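Local coordinates for RidA family protein (Psychrobacter sp. MES7-P7E, PDB 6L8P), which probably hydrolyses reactive enamine and imine intermediates to their keto acids and ammonia, as in other members of the RidA family, at residues V92-V97 with Y120-A125; Q73-I78 with V137-I142; Q24-D29 with E83-S88. The protein carries 1 engineered substitution. All coordinates share one frame; numbering follows the deposited sequence.

Interaction 1. Residues V92-V97 with Y120-A125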
ATOM      1  N   VAL A  92     -11.481   2.246  10.968  1.00 12.01           N
ATOM      2  CA  VAL A  92     -10.640   1.861   9.829  1.00 10.94           C
ATOM      3  C   VAL A  92     -11.381   2.174   8.534  1.00 10.75           C
ATOM      4  O   VAL A  92     -12.549   1.789   8.368  1.00 12.36           O
ATOM      5  CB  VAL A  92     -10.266   0.377   9.905  1.00 10.86           C
ATOM      6  CG1 VAL A  92      -9.407  -0.022   8.670  1.00  9.95           C
ATOM      7  CG2 VAL A  92      -9.456   0.114  11.226  1.00 13.20           C
ATOM      8  N   VAL A  93     -10.678   2.823   7.594  1.00 10.15           N
ATOM      9  CA  VAL A  93     -11.198   3.067   6.249  1.00  8.98           C
ATOM     10  C   VAL A  93     -10.532   2.202   5.204  1.00 11.38           C
ATOM     11  O   VAL A  93     -11.155   1.961   4.153  1.00 11.25           O
ATOM     12  CB  VAL A  93     -11.083   4.559   5.869  1.00 10.65           C
ATOM     13  CG1 VAL A  93     -11.989   5.421   6.806  1.00 14.94           C
ATOM     14  CG2 VAL A  93      -9.653   5.083   5.830  1.00 13.14           C
ATOM     15  N   LYS A  94      -9.321   1.683   5.470  1.00  9.48           N
ATOM     16  CA  LYS A  94      -8.656   0.845   4.465  1.00  8.68           C
ATOM     17  C   LYS A  94      -7.762  -0.144   5.202  1.00  8.42           C
ATOM     18  O   LYS A  94      -7.021   0.256   6.103  1.00  9.92           O
ATOM     19  CB  LYS A  94      -7.825   1.700   3.476  1.00 10.81           C
ATOM     20  CG  LYS A  94      -6.891   0.936   2.531  1.00 13.77           C
ATOM     21  CD  LYS A  94      -7.661   0.212   1.469  1.00 17.13           C
ATOM     22  CE  LYS A  94      -6.720  -0.585   0.507  1.00 15.65           C
ATOM     23  NZ  LYS A  94      -5.622   0.289  -0.104  1.00 18.70           N
ATOM     24  N   PHE A  95      -7.869  -1.414   4.835  1.00  7.57           N
ATOM     25  CA  PHE A  95      -6.925  -2.455   5.240  1.00 10.62           C
ATOM     26  C   PHE A  95      -6.131  -2.922   4.020  1.00 10.53           C
ATOM     27  O   PHE A  95      -6.689  -3.104   2.935  1.00  9.10           O
ATOM     28  CB  PHE A  95      -7.666  -3.686   5.792  1.00  9.25           C
ATOM     29  CG  PHE A  95      -8.155  -3.556   7.200  1.00  9.16           C
ATOM     30  CD1 PHE A  95      -7.272  -3.236   8.241  1.00 12.68           C
ATOM     31  CD2 PHE A  95      -9.511  -3.798   7.489  1.00 11.26           C
ATOM     32  CE1 PHE A  95      -7.741  -3.167   9.552  1.00 11.10           C
ATOM     33  CE2 PHE A  95      -9.983  -3.757   8.801  1.00 12.61           C
ATOM     34  CZ  PHE A  95      -9.099  -3.421   9.837  1.00 13.56           C
ATOM     35  N   ASN A  96      -4.845  -3.219   4.216  1.00  8.06           N
ATOM     36  CA  ASN A  96      -4.048  -3.866   3.175  1.00  7.72           C
ATOM     37  C   ASN A  96      -3.555  -5.175   3.746  1.00 10.71           C
ATOM     38  O   ASN A  96      -2.826  -5.180   4.746  1.00  9.90           O
ATOM     39  CB  ASN A  96      -2.877  -2.983   2.761  1.00  9.52           C
ATOM     40  CG  ASN A  96      -2.304  -3.375   1.450  1.00 39.12           C
ATOM     41  OD1 ASN A  96      -1.263  -4.027   1.387  1.00 48.67           O
ATOM     42  ND2 ASN A  96      -2.966  -2.973   0.379  1.00 35.47           N
ATOM     43  N   VAL A  97      -3.953  -6.276   3.136  1.00  7.69           N
ATOM     44  CA  VAL A  97      -3.653  -7.606   3.666  1.00  7.78           C
ATOM     45  C   VAL A  97      -2.600  -8.282   2.797  1.00  8.18           C
ATOM     46  O   VAL A  97      -2.764  -8.372   1.570  1.00  9.28           O
ATOM     47  CB  VAL A  97      -4.906  -8.478   3.690  1.00  9.16           C
ATOM     48  CG1 VAL A  97      -4.572  -9.853   4.242  1.00 10.79           C
ATOM     49  CG2 VAL A  97      -6.031  -7.796   4.543  1.00  9.17           C
ATOM     50  N   TYR A 120     -17.974  -2.341   6.159  1.00 15.60           N
ATOM     51  CA  TYR A 120     -16.569  -2.768   6.216  1.00 12.35           C
ATOM     52  C   TYR A 120     -15.642  -1.776   5.520  1.00 16.52           C
ATOM     53  O   TYR A 120     -16.044  -1.031   4.622  1.00 14.82           O
ATOM     54  CB  TYR A 120     -16.412  -4.126   5.577  1.00 11.51           C
ATOM     55  CG  TYR A 120     -17.246  -5.202   6.211  1.00 16.13           C
ATOM     56  CD1 TYR A 120     -17.160  -5.457   7.576  1.00 17.42           C
ATOM     57  CD2 TYR A 120     -18.141  -5.929   5.457  1.00 17.41           C
ATOM     58  CE1 TYR A 120     -17.927  -6.459   8.168  1.00 18.42           C
ATOM     59  CE2 TYR A 120     -18.904  -6.921   6.032  1.00 16.74           C
ATOM     60  CZ  TYR A 120     -18.799  -7.171   7.385  1.00 18.18           C
ATOM     61  OH  TYR A 120     -19.536  -8.174   7.976  1.00 24.32           O
ATOM     62  N   PRO A 121     -14.382  -1.742   5.912  1.00 10.71           N
ATOM     63  CA  PRO A 121     -13.417  -0.864   5.228  1.00  9.34           C
ATOM     64  C   PRO A 121     -13.175  -1.330   3.797  1.00  8.86           C
ATOM     65  O   PRO A 121     -13.452  -2.477   3.417  1.00  9.80           O
ATOM     66  CB  PRO A 121     -12.130  -1.016   6.060  1.00 12.39           C
ATOM     67  CG  PRO A 121     -12.613  -1.513   7.416  1.00 11.42           C
ATOM     68  CD  PRO A 121     -13.789  -2.410   7.090  1.00 10.16           C
ATOM     69  N   ALA A 122     -12.565  -0.419   3.034  1.00  8.13           N
ATOM     70  CA  ALA A 122     -11.948  -0.792   1.778  1.00  7.97           C
ATOM     71  C   ALA A 122     -10.788  -1.736   2.084  1.00  9.15           C
ATOM     72  O   ALA A 122     -10.242  -1.757   3.194  1.00  9.92           O
ATOM     73  CB  ALA A 122     -11.461   0.465   1.053  1.00 10.26           C
ATOM     74  N   ARG A 123     -10.419  -2.530   1.101  1.00  7.15           N
ATOM     75  CA  ARG A 123      -9.381  -3.542   1.321  1.00  7.30           C
ATOM     76  C   ARG A 123      -8.631  -3.834   0.033  1.00  9.35           C
ATOM     77  O   ARG A 123      -9.187  -3.750  -1.065  1.00  9.13           O
ATOM     78  CB  ARG A 123      -9.981  -4.850   1.848  1.00  8.78           C
ATOM     79  CG  ARG A 123      -8.974  -5.739   2.626  1.00  9.53           C
ATOM     80  CD  ARG A 123      -9.718  -6.966   3.209  1.00  9.50           C
ATOM     81  NE  ARG A 123     -10.028  -7.955   2.170  1.00  9.35           N
ATOM     82  CZ  ARG A 123     -10.625  -9.121   2.417  1.00 12.68           C
ATOM     83  NH1 ARG A 123     -10.975  -9.419   3.686  1.00 13.24           N
ATOM     84  NH2 ARG A 123     -10.856  -9.970   1.432  1.00 15.31           N
ATOM     85  N   ALA A 124      -7.385  -4.283   0.191  1.00  8.77           N
ATOM     86  CA  ALA A 124      -6.701  -5.022  -0.852  1.00  7.72           C
ATOM     87  C   ALA A 124      -6.095  -6.270  -0.229  1.00  9.13           C
ATOM     88  O   ALA A 124      -5.832  -6.316   0.986  1.00  9.95           O
ATOM     89  CB  ALA A 124      -5.628  -4.177  -1.495  1.00 10.58           C
ATOM     90  N   ALA A 125      -5.865  -7.290  -1.053  1.00  8.70           N
ATOM     91  CA  ALA A 125      -5.320  -8.541  -0.522  1.00  8.21           C
ATOM     92  C   ALA A 125      -4.478  -9.182  -1.608  1.00  9.57           C
ATOM     93  O   ALA A 125      -4.919  -9.320  -2.758  1.00 10.17           O
ATOM     94  CB  ALA A 125      -6.432  -9.508  -0.043  1.00 11.80           C
TER
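Phe95 and Arg123 lie side by side on neighbouring parallel strands, with Pro121 wedged at the start of the pair. In Arg123, CB lies near the carbonyl O of Phe95; CG, anti to the backbone N (chi1 -157°), comes to 3.5 Å from that Phe95 O and also touches Phe95 CB; CD reaches Val97 CG2 at 4.0 Å. A bend at chi3 (75°) then turns the guanidinium toward helix 105-115, where NH1 bonds Asn109 OD1, NE bonds a bound malonate ion and Phe112 makes a cation-pi contact. The malonate probably comes from the crystallisation liquor, but may mark a pocket that accepts anions. Pro121 CG meets Phe95 CE2 at 3.7 Å, while Val92 CG1 sits over the centre of one face of the Phe95 ring. Four backbone bonds hold the register, from Ala122 N to Val93 O (3.0 Å) through to Val97 N to Ala124 O (2.9 Å). Lys94 CD packs on Ala122, and NZ salt-bridges Glu140 of the second subunit. These are the two strands of a beta-alpha-beta unit: helix 105-115 covers the face of Phe95, Arg123 and Val97, and strand 137-144 flanks strand 92-99, where Val93 and Lys94 form a classic beta bulge opposite Ile142.

Interaction 2. Residues Q73-I78 with V137-I142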
ATOM      1  N   GLN A  73      -4.760 -12.603  16.214  1.00  9.80           N
ATOM      2  CA  GLN A  73      -3.805 -11.808  16.973  1.00 11.71           C
ATOM      3  C   GLN A  73      -3.489 -10.493  16.267  1.00  9.30           C
ATOM      4  O   GLN A  73      -3.362  -9.450  16.912  1.00 10.53           O
ATOM      5  CB  GLN A  73      -2.533 -12.629  17.193  1.00 11.13           C
ATOM      6  CG  GLN A  73      -1.472 -11.891  18.057  1.00 11.22           C
ATOM      7  CD  GLN A  73      -1.956 -11.729  19.497  1.00 13.39           C
ATOM      8  OE1 GLN A  73      -2.303 -12.737  20.144  1.00 17.83           O
ATOM      9  NE2 GLN A  73      -2.092 -10.503  19.963  1.00 13.57           N
ATOM     10  N   VAL A  74      -3.405 -10.513  14.927  1.00  9.66           N
ATOM     11  CA  VAL A  74      -3.212  -9.268  14.186  1.00  8.84           C
ATOM     12  C   VAL A  74      -4.339  -8.301  14.484  1.00 10.11           C
ATOM     13  O   VAL A  74      -4.101  -7.113  14.733  1.00  9.16           O
ATOM     14  CB  VAL A  74      -3.120  -9.548  12.668  1.00 10.19           C
ATOM     15  CG1 VAL A  74      -3.275  -8.237  11.882  1.00 11.39           C
ATOM     16  CG2 VAL A  74      -1.795 -10.209  12.307  1.00 12.05           C
ATOM     17  N   PHE A  75      -5.579  -8.803  14.504  1.00 11.88           N
ATOM     18  CA  PHE A  75      -6.697  -7.919  14.844  1.00 12.16           C
ATOM     19  C   PHE A  75      -6.594  -7.378  16.275  1.00  9.17           C
ATOM     20  O   PHE A  75      -6.876  -6.201  16.519  1.00 12.28           O
ATOM     21  CB  PHE A  75      -8.040  -8.634  14.605  1.00 13.46           C
ATOM     22  CG  PHE A  75      -8.613  -8.371  13.221  1.00 10.81           C
ATOM     23  CD1 PHE A  75      -9.222  -7.160  12.926  1.00 13.91           C
ATOM     24  CD2 PHE A  75      -8.421  -9.289  12.217  1.00 12.89           C
ATOM     25  CE1 PHE A  75      -9.726  -6.903  11.604  1.00 16.00           C
ATOM     26  CE2 PHE A  75      -8.884  -9.064  10.923  1.00 16.26           C
ATOM     27  CZ  PHE A  75      -9.553  -7.852  10.623  1.00 13.52           C
ATOM     28  N   GLU A  76      -6.167  -8.210  17.240  1.00 11.99           N
ATOM     29  CA  GLU A  76      -5.994  -7.684  18.602  1.00 13.01           C
ATOM     30  C   GLU A  76      -4.919  -6.596  18.644  1.00 10.37           C
ATOM     31  O   GLU A  76      -5.064  -5.562  19.332  1.00 13.63           O
ATOM     32  CB  GLU A  76      -5.636  -8.828  19.557  1.00 15.62           C
ATOM     33  CG  GLU A  76      -6.782  -9.847  19.717  1.00 19.84           C
ATOM     34  CD  GLU A  76      -8.089  -9.163  20.157  1.00 55.89           C
ATOM     35  OE1 GLU A  76      -8.036  -8.319  21.083  1.00 55.90           O
ATOM     36  OE2 GLU A  76      -9.167  -9.454  19.578  1.00 60.26           O
ATOM     37  N   ASN A  77      -3.820  -6.817  17.901  1.00 10.24           N
ATOM     38  CA  ASN A  77      -2.738  -5.838  17.835  1.00  9.22           C
ATOM     39  C   ASN A  77      -3.187  -4.519  17.197  1.00 10.45           C
ATOM     40  O   ASN A  77      -2.901  -3.420  17.704  1.00 11.71           O
ATOM     41  CB  ASN A  77      -1.557  -6.461  17.080  1.00  9.20           C
ATOM     42  CG  ASN A  77      -0.941  -7.649  17.832  1.00 10.77           C
ATOM     43  OD1 ASN A  77      -1.201  -7.819  19.021  1.00 13.42           O
ATOM     44  ND2 ASN A  77      -0.126  -8.474  17.127  1.00 11.42           N
ATOM     45  N   ILE A  78      -3.933  -4.611  16.092  1.00 10.18           N
ATOM     46  CA  ILE A  78      -4.454  -3.407  15.460  1.00  8.81           C
ATOM     47  C   ILE A  78      -5.414  -2.689  16.387  1.00  9.18           C
ATOM     48  O   ILE A  78      -5.337  -1.470  16.523  1.00 10.92           O
ATOM     49  CB  ILE A  78      -5.111  -3.756  14.113  1.00  9.31           C
ATOM     50  CG1 ILE A  78      -4.031  -4.242  13.129  1.00  9.83           C
ATOM     51  CG2 ILE A  78      -5.832  -2.528  13.535  1.00 10.36           C
ATOM     52  CD1 ILE A  78      -4.637  -4.774  11.808  1.00 10.09           C
ATOM     53  N   VAL A 137       0.608 -13.764   7.805  1.00  7.13           N
ATOM     54  CA  VAL A 137      -0.354 -12.692   7.507  1.00  7.74           C
ATOM     55  C   VAL A 137       0.169 -11.388   8.109  1.00  9.76           C
ATOM     56  O   VAL A 137       0.622 -11.355   9.261  1.00 10.16           O
ATOM     57  CB  VAL A 137      -1.782 -13.043   8.026  1.00  8.07           C
ATOM     58  CG1 VAL A 137      -1.783 -13.382   9.522  1.00 11.23           C
ATOM     59  CG2 VAL A 137      -2.723 -11.858   7.755  1.00 11.87           C
ATOM     60  N   GLU A 138       0.122 -10.306   7.320  1.00  8.25           N
ATOM     61  CA  GLU A 138       0.441  -8.959   7.783  1.00  7.44           C
ATOM     62  C   GLU A 138      -0.696  -8.053   7.336  1.00  9.09           C
ATOM     63  O   GLU A 138      -1.148  -8.173   6.198  1.00 10.38           O
ATOM     64  CB  GLU A 138       1.783  -8.461   7.163  1.00  8.03           C
ATOM     65  CG  GLU A 138       2.138  -7.058   7.567  1.00 10.15           C
ATOM     66  CD  GLU A 138       3.521  -6.650   7.049  1.00 16.21           C
ATOM     67  OE1 GLU A 138       4.324  -7.533   6.637  1.00 13.71           O
ATOM     68  OE2 GLU A 138       3.845  -5.442   7.054  1.00 11.85           O
ATOM     69  N   ILE A 139      -1.189  -7.178   8.219  1.00  8.43           N
ATOM     70  CA  ILE A 139      -2.269  -6.267   7.841  1.00  7.43           C
ATOM     71  C   ILE A 139      -1.870  -4.870   8.233  1.00  7.12           C
ATOM     72  O   ILE A 139      -1.481  -4.631   9.378  1.00  9.54           O
ATOM     73  CB  ILE A 139      -3.604  -6.663   8.499  1.00  7.91           C
ATOM     74  CG1 ILE A 139      -3.979  -8.100   8.086  1.00  9.00           C
ATOM     75  CG2 ILE A 139      -4.693  -5.627   8.124  1.00  8.92           C
ATOM     76  CD1 ILE A 139      -5.372  -8.577   8.623  1.00 10.82           C
ATOM     77  N   GLU A 140      -1.962  -3.931   7.273  1.00  7.66           N
ATOM     78  CA  GLU A 140      -1.755  -2.493   7.477  1.00  7.15           C
ATOM     79  C   GLU A 140      -3.113  -1.811   7.523  1.00  8.95           C
ATOM     80  O   GLU A 140      -4.059  -2.295   6.892  1.00 10.88           O
ATOM     81  CB  GLU A 140      -1.002  -1.885   6.326  1.00 12.12           C
ATOM     82  CG  GLU A 140       0.295  -2.524   6.000  1.00 14.37           C
ATOM     83  CD  GLU A 140       0.606  -2.278   4.525  1.00 17.65           C
ATOM     84  OE1 GLU A 140       0.704  -1.083   4.109  1.00 16.04           O
ATOM     85  OE2 GLU A 140       0.745  -3.262   3.755  1.00 15.50           O
ATOM     86  N   SER A 141      -3.197  -0.667   8.205  1.00  8.91           N
ATOM     87  CA  SER A 141      -4.508  -0.037   8.379  1.00  8.73           C
ATOM     88  C   SER A 141      -4.394   1.467   8.249  1.00 10.06           C
ATOM     89  O   SER A 141      -3.388   2.056   8.640  1.00 10.82           O
ATOM     90  CB  SER A 141      -5.092  -0.301   9.770  1.00 10.38           C
ATOM     91  OG  SER A 141      -4.909  -1.642  10.134  1.00 11.47           O
ATOM     92  N   ILE A 142      -5.452   2.101   7.732  1.00  9.24           N
ATOM     93  CA  ILE A 142      -5.597   3.548   7.769  1.00  8.59           C
ATOM     94  C   ILE A 142      -6.935   3.819   8.431  1.00  9.13           C
ATOM     95  O   ILE A 142      -7.939   3.195   8.056  1.00 10.20           O
ATOM     96  CB  ILE A 142      -5.561   4.186   6.365  1.00 10.32           C
ATOM     97  CG1 ILE A 142      -4.190   3.893   5.718  1.00 11.06           C
ATOM     98  CG2 ILE A 142      -5.812   5.725   6.471  1.00 10.90           C
ATOM     99  CD1 ILE A 142      -4.064   4.391   4.230  1.00 13.96           C
TER
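Val74 and Ile78, one helical turn apart, straddle Ile139 of the strand beneath. Val74 CG1 lies 3.7 Å from Ile139 CB, and the two side chains meet at an oblique angle. Ile78 runs nearly at right angles to Ile139 and brings CD1 to 3.8 Å from Ile139 CG2. The same CD1 is 3.6 Å from Ser141 OG, so the hydroxyl is lined by methyl groups on this side. Looser touches extend the patch: Val74 CG2 reaches Val137 CG1 at 4.2 Å, and Phe75 CE2 meets Ile139 CD1 at the same distance. With chi1 at -93°, well off a staggered position, the Phe75 ring leans toward the strand, and Phe112 packs against it edge-to-face. Behind this apolar shell Gln73 NE2 donates to Asn77 OD1 (3.0 Å), linking successive turns, while Gln73 OE1 with Arg64 NE and Asn77 ND2 with Phe56 O tie the helix to neighbouring parts of the chain. The helix segment crosses the strand segment at -27°, their axes 9.2 Å apart. Helix 67-84 thus lies on the sheet beside helix 105-115, over strand 137-144, which is hydrogen-bonded between strands 47-54 and 92-99; Glu138 and Glu140 point to the other face, toward the third subunit.

Interaction 3. Residues Q24-D29 with E83-S88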
ATOM      1  N   GLN A  24       1.476  13.045  15.476  1.00 18.09           N
ATOM      2  CA  GLN A  24       1.636  12.423  16.782  1.00 19.09           C
ATOM      3  C   GLN A  24       2.014  10.976  16.528  1.00 18.09           C
ATOM      4  O   GLN A  24       1.269  10.262  15.862  1.00 19.25           O
ATOM      5  CB  GLN A  24       0.361  12.460  17.625  1.00 24.20           C
ATOM      6  CG  GLN A  24      -0.449  13.723  17.500  1.00 50.61           C
ATOM      7  CD  GLN A  24      -1.858  13.536  18.029  1.00 65.49           C
ATOM      8  OE1 GLN A  24      -2.830  14.028  17.444  1.00 53.05           O
ATOM      9  NE2 GLN A  24      -1.977  12.808  19.138  1.00 53.11           N
ATOM     10  N   THR A  25       3.128  10.540  17.092  1.00 14.27           N
ATOM     11  CA  THR A  25       3.495   9.129  17.054  1.00 13.35           C
ATOM     12  C   THR A  25       2.759   8.366  18.151  1.00 17.99           C
ATOM     13  O   THR A  25       2.645   8.835  19.292  1.00 18.74           O
ATOM     14  CB  THR A  25       5.002   9.022  17.208  1.00 23.24           C
ATOM     15  OG1 THR A  25       5.599   9.814  16.165  1.00 29.17           O
ATOM     16  CG2 THR A  25       5.441   7.600  17.053  1.00 22.74           C
ATOM     17  N   ILE A  26       2.230   7.205  17.803  1.00 13.32           N
ATOM     18  CA  ILE A  26       1.416   6.391  18.695  1.00 13.95           C
ATOM     19  C   ILE A  26       2.268   5.227  19.181  1.00 17.45           C
ATOM     20  O   ILE A  26       2.932   4.550  18.378  1.00 16.40           O
ATOM     21  CB  ILE A  26       0.152   5.856  17.992  1.00 14.81           C
ATOM     22  CG1 ILE A  26      -0.703   6.959  17.332  1.00 19.21           C
ATOM     23  CG2 ILE A  26      -0.713   5.014  18.949  1.00 18.56           C
ATOM     24  CD1 ILE A  26      -1.118   8.126  18.246  1.00 20.74           C
ATOM     25  N   GLN A  27       2.240   4.970  20.491  1.00 15.19           N
ATOM     26  CA  GLN A  27       2.907   3.797  21.041  1.00 15.54           C
ATOM     27  C   GLN A  27       2.036   3.217  22.142  1.00 22.51           C
ATOM     28  O   GLN A  27       1.453   3.959  22.945  1.00 22.29           O
ATOM     29  CB  GLN A  27       4.299   4.119  21.617  1.00 20.67           C
ATOM     30  CG  GLN A  27       5.143   2.877  22.038  1.00 25.64           C
ATOM     31  CD  GLN A  27       4.761   2.326  23.420  1.00 22.14           C
ATOM     32  OE1 GLN A  27       4.237   3.057  24.267  1.00 30.35           O
ATOM     33  NE2 GLN A  27       5.002   1.031  23.639  1.00 25.20           N
ATOM     34  N   THR A  28       1.936   1.899  22.162  1.00 15.33           N
ATOM     35  CA  THR A  28       1.262   1.203  23.250  1.00 17.18           C
ATOM     36  C   THR A  28       1.963  -0.113  23.548  1.00 17.04           C
ATOM     37  O   THR A  28       2.285  -0.887  22.649  1.00 14.77           O
ATOM     38  CB  THR A  28      -0.226   0.957  22.957  1.00 18.53           C
ATOM     39  OG1 THR A  28      -0.790   0.128  23.985  1.00 17.59           O
ATOM     40  CG2 THR A  28      -0.447   0.281  21.599  1.00 16.38           C
ATOM     41  N   ASP A  29       2.135  -0.407  24.841  1.00 17.33           N
ATOM     42  CA  ASP A  29       2.651  -1.724  25.192  1.00 18.01           C
ATOM     43  C   ASP A  29       1.664  -2.858  24.951  1.00 16.95           C
ATOM     44  O   ASP A  29       2.045  -4.028  25.111  1.00 17.46           O
ATOM     45  CB  ASP A  29       3.066  -1.743  26.672  1.00 19.11           C
ATOM     46  CG  ASP A  29       4.122  -0.715  26.996  1.00 38.34           C
ATOM     47  OD1 ASP A  29       4.996  -0.452  26.141  1.00 30.03           O
ATOM     48  OD2 ASP A  29       4.078  -0.165  28.120  1.00 63.74           O
ATOM     49  N   GLU A  83      -7.009   1.984  19.732  1.00 14.88           N
ATOM     50  CA  GLU A  83      -7.423   2.563  21.011  1.00 14.73           C
ATOM     51  C   GLU A  83      -6.391   3.546  21.527  1.00 19.11           C
ATOM     52  O   GLU A  83      -6.750   4.605  22.057  1.00 19.23           O
ATOM     53  CB  GLU A  83      -7.678   1.450  22.015  1.00 14.26           C
ATOM     54  CG  GLU A  83      -8.869   0.606  21.620  1.00 19.48           C
ATOM     55  CD  GLU A  83      -8.999  -0.640  22.472  1.00 43.13           C
ATOM     56  OE1 GLU A  83      -8.030  -0.973  23.188  1.00 57.00           O
ATOM     57  OE2 GLU A  83     -10.073  -1.279  22.432  1.00 40.63           O
ATOM     58  N   ALA A  84      -5.102   3.231  21.370  1.00 15.14           N
ATOM     59  CA  ALA A  84      -4.066   4.178  21.755  1.00 15.86           C
ATOM     60  C   ALA A  84      -4.154   5.465  20.951  1.00 18.17           C
ATOM     61  O   ALA A  84      -3.737   6.524  21.421  1.00 18.37           O
ATOM     62  CB  ALA A  84      -2.691   3.517  21.594  1.00 16.18           C
ATOM     63  N   ALA A  85      -4.696   5.403  19.737  1.00 15.32           N
ATOM     64  CA  ALA A  85      -4.836   6.600  18.912  1.00 13.75           C
ATOM     65  C   ALA A  85      -6.136   7.349  19.180  1.00 15.51           C
ATOM     66  O   ALA A  85      -6.389   8.373  18.533  1.00 21.12           O
ATOM     67  CB  ALA A  85      -4.760   6.226  17.422  1.00 17.56           C
ATOM     68  N   GLY A  86      -6.964   6.845  20.091  1.00 17.82           N
ATOM     69  CA  GLY A  86      -8.237   7.467  20.417  1.00 18.58           C
ATOM     70  C   GLY A  86      -9.376   7.014  19.550  1.00 24.91           C
ATOM     71  O   GLY A  86     -10.419   7.675  19.508  1.00 23.29           O
ATOM     72  N   GLY A  87      -9.204   5.918  18.839  1.00 16.59           N
ATOM     73  CA  GLY A  87     -10.263   5.381  18.010  1.00 19.01           C
ATOM     74  C   GLY A  87     -10.575   3.928  18.285  1.00 17.86           C
ATOM     75  O   GLY A  87     -10.346   3.424  19.397  1.00 19.30           O
ATOM     76  N   SER A  88     -11.101   3.244  17.271  1.00 16.72           N
ATOM     77  CA  SER A  88     -11.461   1.837  17.353  1.00 16.25           C
ATOM     78  C   SER A  88     -11.396   1.251  15.945  1.00 13.37           C
ATOM     79  O   SER A  88     -11.158   1.979  14.969  1.00 14.95           O
ATOM     80  CB  SER A  88     -12.856   1.632  17.931  1.00 23.28           C
ATOM     81  OG  SER A  88     -13.823   2.013  16.970  1.00 19.11           O
TER
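Ile26 and Ala84 make the closest touch of this contact, with Ile26 CG2 3.6 Å from Ala84 CB. In Ile26, chi1 of -54° sets CG1 anti to the carbonyl carbon and CG2 anti to the backbone N, which puts CG2 on Ala84 while CG1 and CD1 reach the next residue of the other segment. There the fit is easier: CG1 lies 4.1 Å from Ala85 CB, and CD1 is equally far from Ala85 CA. Ile26 therefore spans the helix end, one branch on Ala84, its last residue, the other on Ala85 just after it. Ile26 and Ala85 form the buried side; Ala84, for all its close packing, is exposed. Ala84 CB has a second neighbour in Thr28, whose CB approaches to 3.8 Å and whose CG2 follows at nearly the same distance, so the methyl touches two beta-branched side chains. The hydroxyl of Thr28 belongs to a different set of contacts: OG1 bonds the backbone N of Lys30, just beyond the segment.

Beyond Ala84, on the solvent side, the interface thins out. Gln27 starts away from the helix and spends its amide within its own segment, NE2 donating to Asp29 OD1 at 2.9 Å from above the carboxylate plane. The contact is consequently apolar between the segments and polar along its margins. Strand 41-44 backs Ile26 through Ala41 and Lys43, and Lys43 NZ also bonds Ala85 O, tying the helix end to the sheet. The helix finishes in a Schellman motif: Gly86 has positive phi (88°) with two bonds back into the last turn, one of them Gly86 N to Glu83 O at 3.0 Å. The arrangement is a helix C-terminus, closed by that motif, resting against edge strand 23-26 and the residues after it in the mixed beta sheet of this alpha/beta fold.

Interactions 1 and 2 are buried and meet directly, whereas interaction 3 is partly exposed, its centre about 14 Å from that of interaction 2 and 19 Å from that of interaction 1. Helix 67-84 serves two of them: its middle packs on a central strand in interaction 2, and its C-terminal end rests by an edge strand in interaction 3. Interaction 1 alone joins its segments by backbone hydrogen bonds; the other two do so through apolar side chains. Phe95 bridges the first two, touching Ile139 and Ser141, while strands 92-99 and 137-144 are sheet neighbours. Interactions 1 and 2 also reach neighbouring subunits: Lys94 pairs with Glu140 of the second subunit, Glu140 with Lys94 of the third.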